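Local coordinates for glycerol uptake operon antiterminator regulatory protein (Listeria monocytogenes str. 4b, PDB 3KTS), which probably regulates the glycerol uptake operon by transcription antitermination in response to glycerol 3-phosphate, using a TIM-barrel-type fold, at residues V57-D62 and D75-E80; K96-K101 and Q127-E132. One frame throughout, in Å; residues are numbered along the deposited sequence.

Overall arrangement
From the N terminus, the chain reaches contact 1 first: strand 56-60 runs into the short strand 64-65, and helix 71-81 turns back so that D75-E80 packs on V57-D62. That loop is closed before contact 2 opens. Here K96-K101, the last turn of helix 91-99 and the residues after it, meets Q127-E132 after strand 103-109 and helix 113-126. The contacts follow in series, neither nesting nor crossing, centres about 12 Å apart. Contact 1 ties helix 71-81 to strand 56-60 and Ala-61; contact 2 ties the end of helix 91-99 to the link between helix 113-126 and strand 130-134. They also touch: Asp-75 OD1 probably hydrogen-bonds His-100 NE2 (2.7 Å), and Cys-78 packs on that imidazole.

Contact 1 (V57-D62 and D75-E80); sequences VLLHAD and DFLCTE
Leu-77 of helix 71-81 spreads its two methyls over two residues of V57-D62. CD2 meets Leu-59 CD2 at 3.9 Å, and CD1 lies 3.8 Å from Ala-61 CB. Each methyl thus has its own partner, one at Leu-59 and one at Ala-61, two residues on. A chi1 of 173° carries CG of Leu-59 away from the strand toward the helix, and the two leucine side chains cross at about a right angle, touching through single methyls.

All three residues are buried, and around them Leu-67 packs on Leu-77 while Ile-74 of the same helix covers Ala-61. The close part is small: only 109 Å² is buried between the segments, and the nearest CA pair, Ala-61 with Leu-77, is still 7.9 Å apart. Thr-79 and Glu-80, on the same helix, are exposed. There Thr-79 OG1 donates to Asp-75 O at 2.7 Å from above the carbonyl plane, and the same oxygen also accepts Thr-79 N.

The contact packs a strand of the parallel barrel against the helix that follows it in sequence, a beta-alpha unit of a TIM-barrel-type fold. With only aliphatic groups meeting, it rests on shape and burial of apolar surface, without directional bonds.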
loop_
_atom_site.group_PDB
_atom_site.type_symbol
_atom_site.label_atom_id
_atom_site.label_comp_id
_atom_site.label_asym_id
_atom_site.label_seq_id
_atom_site.Cartn_x
_atom_site.Cartn_y
_atom_site.Cartn_z
ATOM N N VAL A 57 1.167 2.551 9.905
ATOM C CA VAL A 57 1.066 3.362 8.686
ATOM C C VAL A 57 1.838 2.806 7.481
ATOM O O VAL A 57 3.036 2.509 7.566
ATOM C CB VAL A 57 1.476 4.840 8.943
ATOM C CG1 VAL A 57 1.355 5.683 7.672
ATOM C CG2 VAL A 57 0.617 5.438 10.023
ATOM N N LEU A 58 1.122 2.658 6.368
ATOM C CA LEU A 58 1.726 2.406 5.068
ATOM C C LEU A 58 1.717 3.723 4.291
ATOM O O LEU A 58 0.652 4.255 3.966
ATOM C CB LEU A 58 0.960 1.306 4.325
ATOM C CG LEU A 58 0.794 -0.009 5.106
ATOM C CD1 LEU A 58 -0.300 -0.903 4.522
ATOM C CD2 LEU A 58 2.120 -0.765 5.225
ATOM N N LEU A 59 2.906 4.255 4.019
ATOM C CA LEU A 59 3.037 5.583 3.418
ATOM C C LEU A 59 3.438 5.567 1.943
ATOM O O LEU A 59 4.447 4.969 1.568
ATOM C CB LEU A 59 4.026 6.443 4.221
ATOM C CG LEU A 59 4.410 7.806 3.623
ATOM C CD1 LEU A 59 3.202 8.741 3.531
ATOM C CD2 LEU A 59 5.548 8.467 4.396
ATOM N N HIS A 60 2.648 6.251 1.121
ATOM C CA HIS A 60 2.988 6.446 -0.281
ATOM C C HIS A 60 4.165 7.391 -0.459
ATOM O O HIS A 60 4.023 8.611 -0.349
ATOM C CB HIS A 60 1.782 6.946 -1.062
ATOM C CG HIS A 60 0.887 5.847 -1.524
ATOM N ND1 HIS A 60 1.090 5.177 -2.710
ATOM C CD2 HIS A 60 -0.197 5.278 -0.947
ATOM C CE1 HIS A 60 0.161 4.248 -2.847
ATOM N NE2 HIS A 60 -0.634 4.290 -1.794
ATOM N N ALA A 61 5.324 6.799 -0.741
ATOM C CA ALA A 61 6.574 7.523 -0.935
ATOM C C ALA A 61 6.528 8.458 -2.144
ATOM O O ALA A 61 7.192 9.497 -2.165
ATOM C CB ALA A 61 7.703 6.539 -1.082
ATOM N N ASP A 62 5.731 8.082 -3.140
ATOM C CA ASP A 62 5.620 8.836 -4.380
ATOM C C ASP A 62 4.689 10.043 -4.269
ATOM O O ASP A 62 4.780 10.967 -5.081
ATOM C CB ASP A 62 5.163 7.913 -5.513
ATOM C CG ASP A 62 6.147 6.792 -5.782
ATOM O OD1 ASP A 62 5.725 5.763 -6.346
ATOM O OD2 ASP A 62 7.340 6.935 -5.429
ATOM N N ASP A 75 15.690 7.326 2.427
ATOM C CA ASP A 75 16.502 7.433 3.647
ATOM C C ASP A 75 15.808 8.264 4.727
ATOM O O ASP A 75 15.731 7.840 5.874
ATOM C CB ASP A 75 17.879 8.032 3.325
ATOM C CG ASP A 75 18.824 7.021 2.703
ATOM O OD1 ASP A 75 18.782 5.847 3.126
ATOM O OD2 ASP A 75 19.614 7.398 1.802
ATOM N N PHE A 76 15.292 9.428 4.328
ATOM C CA PHE A 76 14.530 10.338 5.190
ATOM C C PHE A 76 13.273 9.695 5.766
ATOM O O PHE A 76 12.965 9.870 6.945
ATOM C CB PHE A 76 14.166 11.586 4.385
ATOM C CG PHE A 76 13.270 12.563 5.102
ATOM C CD1 PHE A 76 11.979 12.803 4.638
ATOM C CD2 PHE A 76 13.724 13.270 6.209
ATOM C CE1 PHE A 76 11.150 13.714 5.273
ATOM C CE2 PHE A 76 12.900 14.180 6.857
ATOM C CZ PHE A 76 11.614 14.412 6.381
ATOM N N LEU A 77 12.564 8.940 4.932
ATOM C CA LEU A 77 11.341 8.268 5.353
ATOM C C LEU A 77 11.622 7.168 6.353
ATOM O O LEU A 77 10.827 6.945 7.261
ATOM C CB LEU A 77 10.594 7.690 4.152
ATOM C CG LEU A 77 10.052 8.659 3.103
ATOM C CD1 LEU A 77 9.258 7.886 2.076
ATOM C CD2 LEU A 77 9.202 9.752 3.733
ATOM N N CYS A 78 12.759 6.499 6.189
ATOM C CA CYS A 78 13.112 5.350 7.018
ATOM C C CYS A 78 13.798 5.721 8.326
ATOM O O CYS A 78 13.580 5.069 9.348
ATOM C CB CYS A 78 14.006 4.397 6.233
ATOM S SG CYS A 78 13.205 3.648 4.801
ATOM N N THR A 79 14.632 6.758 8.287
ATOM C CA THR A 79 15.396 7.182 9.460
ATOM C C THR A 79 14.704 8.277 10.275
ATOM O O THR A 79 14.828 8.300 11.498
ATOM C CB THR A 79 16.836 7.648 9.098
ATOM O OG1 THR A 79 16.778 8.767 8.200
ATOM C CG2 THR A 79 17.642 6.516 8.458
ATOM N N GLU A 80 13.972 9.173 9.614
ATOM C CA GLU A 80 13.391 10.329 10.312
ATOM C C GLU A 80 11.869 10.434 10.355
ATOM O O GLU A 80 11.337 11.168 11.186
ATOM C CB GLU A 80 14.001 11.643 9.808
ATOM C CG GLU A 80 15.333 11.988 10.467
ATOM C CD GLU A 80 15.425 13.445 10.915
ATOM O OE1 GLU A 80 16.289 13.749 11.768
ATOM O OE2 GLU A 80 14.635 14.287 10.427
#

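Contact 2 (K96-K101 and Q127-E132); sequences KAKQHK and QPDCIE
Lys-98 reaches Gln-127 through a bend late in its chain: CG stands anti to the carbonyl carbon, chi2 is extended, and chi3 of 73° folds CE and NZ round toward the backbone of Q127-E132. Its ammonium donates to Gln-127 O, with NZ 2.9 Å from that oxygen. The approach is off axis, with a C=O...N angle of 127° and NZ tilted 31° from the carbonyl plane. NZ also comes within 3.5 Å of Gln-127 CB.

Gln-127 is the first residue after helix 113-126 to leave helical geometry, and its phi is positive. NZ also donates to Val-126 O, so one lysine grips two successive carbonyls where that helix ends. In the TIM-barrel-type fold, this joins the C-terminal ends of two neighbouring outer helices just before strand 130-134 enters the sheet. Helix 91-99 closes in a Schellman motif, with Lys-101, also at positive phi, as its C-prime residue.

Nearer the root of the lysine side chain, Asp-129 is only a loose neighbour: its OD2 is 4.3 Å from Lys-98 CG, and its OD1 stays 5.7 Å from Lys-98 NZ, so the opposite charges may attract but do not pair. OD2 instead accepts Ala-104 N at the start of strand 103-109. The amide of Gln-127, by contrast, leads away from Lys-98, and its NE2 donates to Gln-124 O.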
loop_
_atom_site.group_PDB
_atom_site.type_symbol
_atom_site.label_atom_id
_atom_site.label_comp_id
_atom_site.label_asym_id
_atom_site.label_seq_id
_atom_site.Cartn_x
_atom_site.Cartn_y
_atom_site.Cartn_z
ATOM N N LYS A 96 15.915 0.382 -1.672
ATOM C CA LYS A 96 16.391 1.176 -0.549
ATOM C C LYS A 96 15.659 0.858 0.753
ATOM O O LYS A 96 16.298 0.740 1.804
ATOM C CB LYS A 96 16.299 2.674 -0.856
ATOM C CG LYS A 96 17.214 3.530 0.011
ATOM C CD LYS A 96 18.677 3.338 -0.376
ATOM C CE LYS A 96 19.606 3.749 0.744
ATOM N NZ LYS A 96 20.969 4.071 0.249
ATOM N N ALA A 97 14.335 0.713 0.679
ATOM C CA ALA A 97 13.521 0.422 1.861
ATOM C C ALA A 97 13.897 -0.923 2.465
ATOM O O ALA A 97 13.918 -1.083 3.684
ATOM C CB ALA A 97 12.051 0.453 1.522
ATOM N N LYS A 98 14.221 -1.875 1.596
ATOM C CA LYS A 98 14.679 -3.193 2.019
ATOM C C LYS A 98 16.020 -3.166 2.753
ATOM O O LYS A 98 16.273 -4.028 3.589
ATOM C CB LYS A 98 14.732 -4.146 0.829
ATOM C CG LYS A 98 13.376 -4.770 0.489
ATOM C CD LYS A 98 13.429 -5.556 -0.811
ATOM C CE LYS A 98 14.177 -6.865 -0.656
ATOM N NZ LYS A 98 14.475 -7.448 -1.983
ATOM N N GLN A 99 16.863 -2.178 2.453
ATOM C CA GLN A 99 18.131 -2.006 3.168
ATOM C C GLN A 99 17.880 -1.563 4.604
ATOM O O GLN A 99 18.601 -1.966 5.515
ATOM C CB GLN A 99 19.051 -1.000 2.465
ATOM C CG GLN A 99 19.385 -1.351 1.031
ATOM C CD GLN A 99 20.628 -0.645 0.509
ATOM O OE1 GLN A 99 20.717 0.584 0.516
ATOM N NE2 GLN A 99 21.590 -1.429 0.035
ATOM N N HIS A 100 16.845 -0.747 4.795
ATOM C CA HIS A 100 16.476 -0.230 6.108
ATOM C C HIS A 100 15.511 -1.151 6.829
ATOM O O HIS A 100 14.921 -0.753 7.839
ATOM C CB HIS A 100 15.822 1.142 5.978
ATOM C CG HIS A 100 16.753 2.219 5.526
ATOM N ND1 HIS A 100 17.462 3.007 6.406
ATOM C CD2 HIS A 100 17.082 2.648 4.286
ATOM C CE1 HIS A 100 18.192 3.874 5.728
ATOM N NE2 HIS A 100 17.980 3.678 4.440
ATOM N N LYS A 101 15.350 -2.366 6.300
ATOM C CA LYS A 101 14.441 -3.385 6.839
ATOM C C LYS A 101 13.009 -2.858 6.990
ATOM O O LYS A 101 12.351 -3.092 8.005
ATOM C CB LYS A 101 14.979 -3.982 8.151
ATOM C CG LYS A 101 16.416 -4.497 8.065
ATOM C CD LYS A 101 16.806 -5.265 9.319
ATOM C CE LYS A 101 18.261 -5.719 9.258
ATOM N NZ LYS A 101 18.722 -6.285 10.561
ATOM N N GLN A 127 12.479 -7.584 -5.936
ATOM C CA GLN A 127 11.932 -8.511 -4.946
ATOM C C GLN A 127 11.204 -7.802 -3.803
ATOM O O GLN A 127 11.685 -7.792 -2.671
ATOM C CB GLN A 127 13.020 -9.457 -4.408
ATOM C CG GLN A 127 13.460 -10.529 -5.384
ATOM C CD GLN A 127 12.315 -11.428 -5.805
ATOM O OE1 GLN A 127 11.587 -11.963 -4.964
ATOM N NE2 GLN A 127 12.144 -11.593 -7.113
ATOM N N PRO A 128 10.032 -7.215 -4.094
ATOM C CA PRO A 128 9.377 -6.460 -3.049
ATOM C C PRO A 128 8.780 -7.386 -2.013
ATOM O O PRO A 128 8.520 -8.554 -2.301
ATOM C CB PRO A 128 8.272 -5.725 -3.798
ATOM C CG PRO A 128 7.946 -6.599 -4.935
ATOM C CD PRO A 128 9.238 -7.235 -5.339
ATOM N N ASP A 129 8.571 -6.862 -0.811
ATOM C CA ASP A 129 7.941 -7.616 0.262
ATOM C C ASP A 129 6.486 -7.896 -0.069
ATOM O O ASP A 129 5.918 -8.882 0.392
ATOM C CB ASP A 129 8.028 -6.848 1.583
ATOM C CG ASP A 129 9.461 -6.642 2.058
ATOM O OD1 ASP A 129 10.288 -7.574 1.913
ATOM O OD2 ASP A 129 9.756 -5.547 2.586
ATOM N N CYS A 130 5.900 -7.025 -0.886
ATOM C CA CYS A 130 4.485 -7.088 -1.223
ATOM C C CYS A 130 4.233 -6.340 -2.536
ATOM O O CYS A 130 5.066 -5.551 -2.954
ATOM C CB CYS A 130 3.685 -6.456 -0.084
ATOM S SG CYS A 130 1.927 -6.723 -0.139
ATOM N N ILE A 131 3.103 -6.588 -3.191
ATOM C CA ILE A 131 2.709 -5.775 -4.356
ATOM C C ILE A 131 1.266 -5.293 -4.305
ATOM O O ILE A 131 0.358 -6.077 -4.088
ATOM C CB ILE A 131 2.983 -6.470 -5.722
ATOM C CG1 ILE A 131 2.818 -7.981 -5.616
ATOM C CG2 ILE A 131 4.385 -6.156 -6.193
ATOM C CD1 ILE A 131 3.253 -8.762 -6.855
ATOM N N GLU A 132 1.062 -3.995 -4.489
ATOM C CA GLU A 132 -0.294 -3.458 -4.624
ATOM C C GLU A 132 -0.661 -3.395 -6.112
ATOM O O GLU A 132 0.045 -2.770 -6.904
ATOM C CB GLU A 132 -0.406 -2.075 -3.967
ATOM C CG GLU A 132 -1.815 -1.510 -3.880
ATOM C CD GLU A 132 -1.861 -0.098 -3.283
ATOM O OE1 GLU A 132 -1.217 0.828 -3.835
ATOM O OE2 GLU A 132 -2.559 0.085 -2.259
#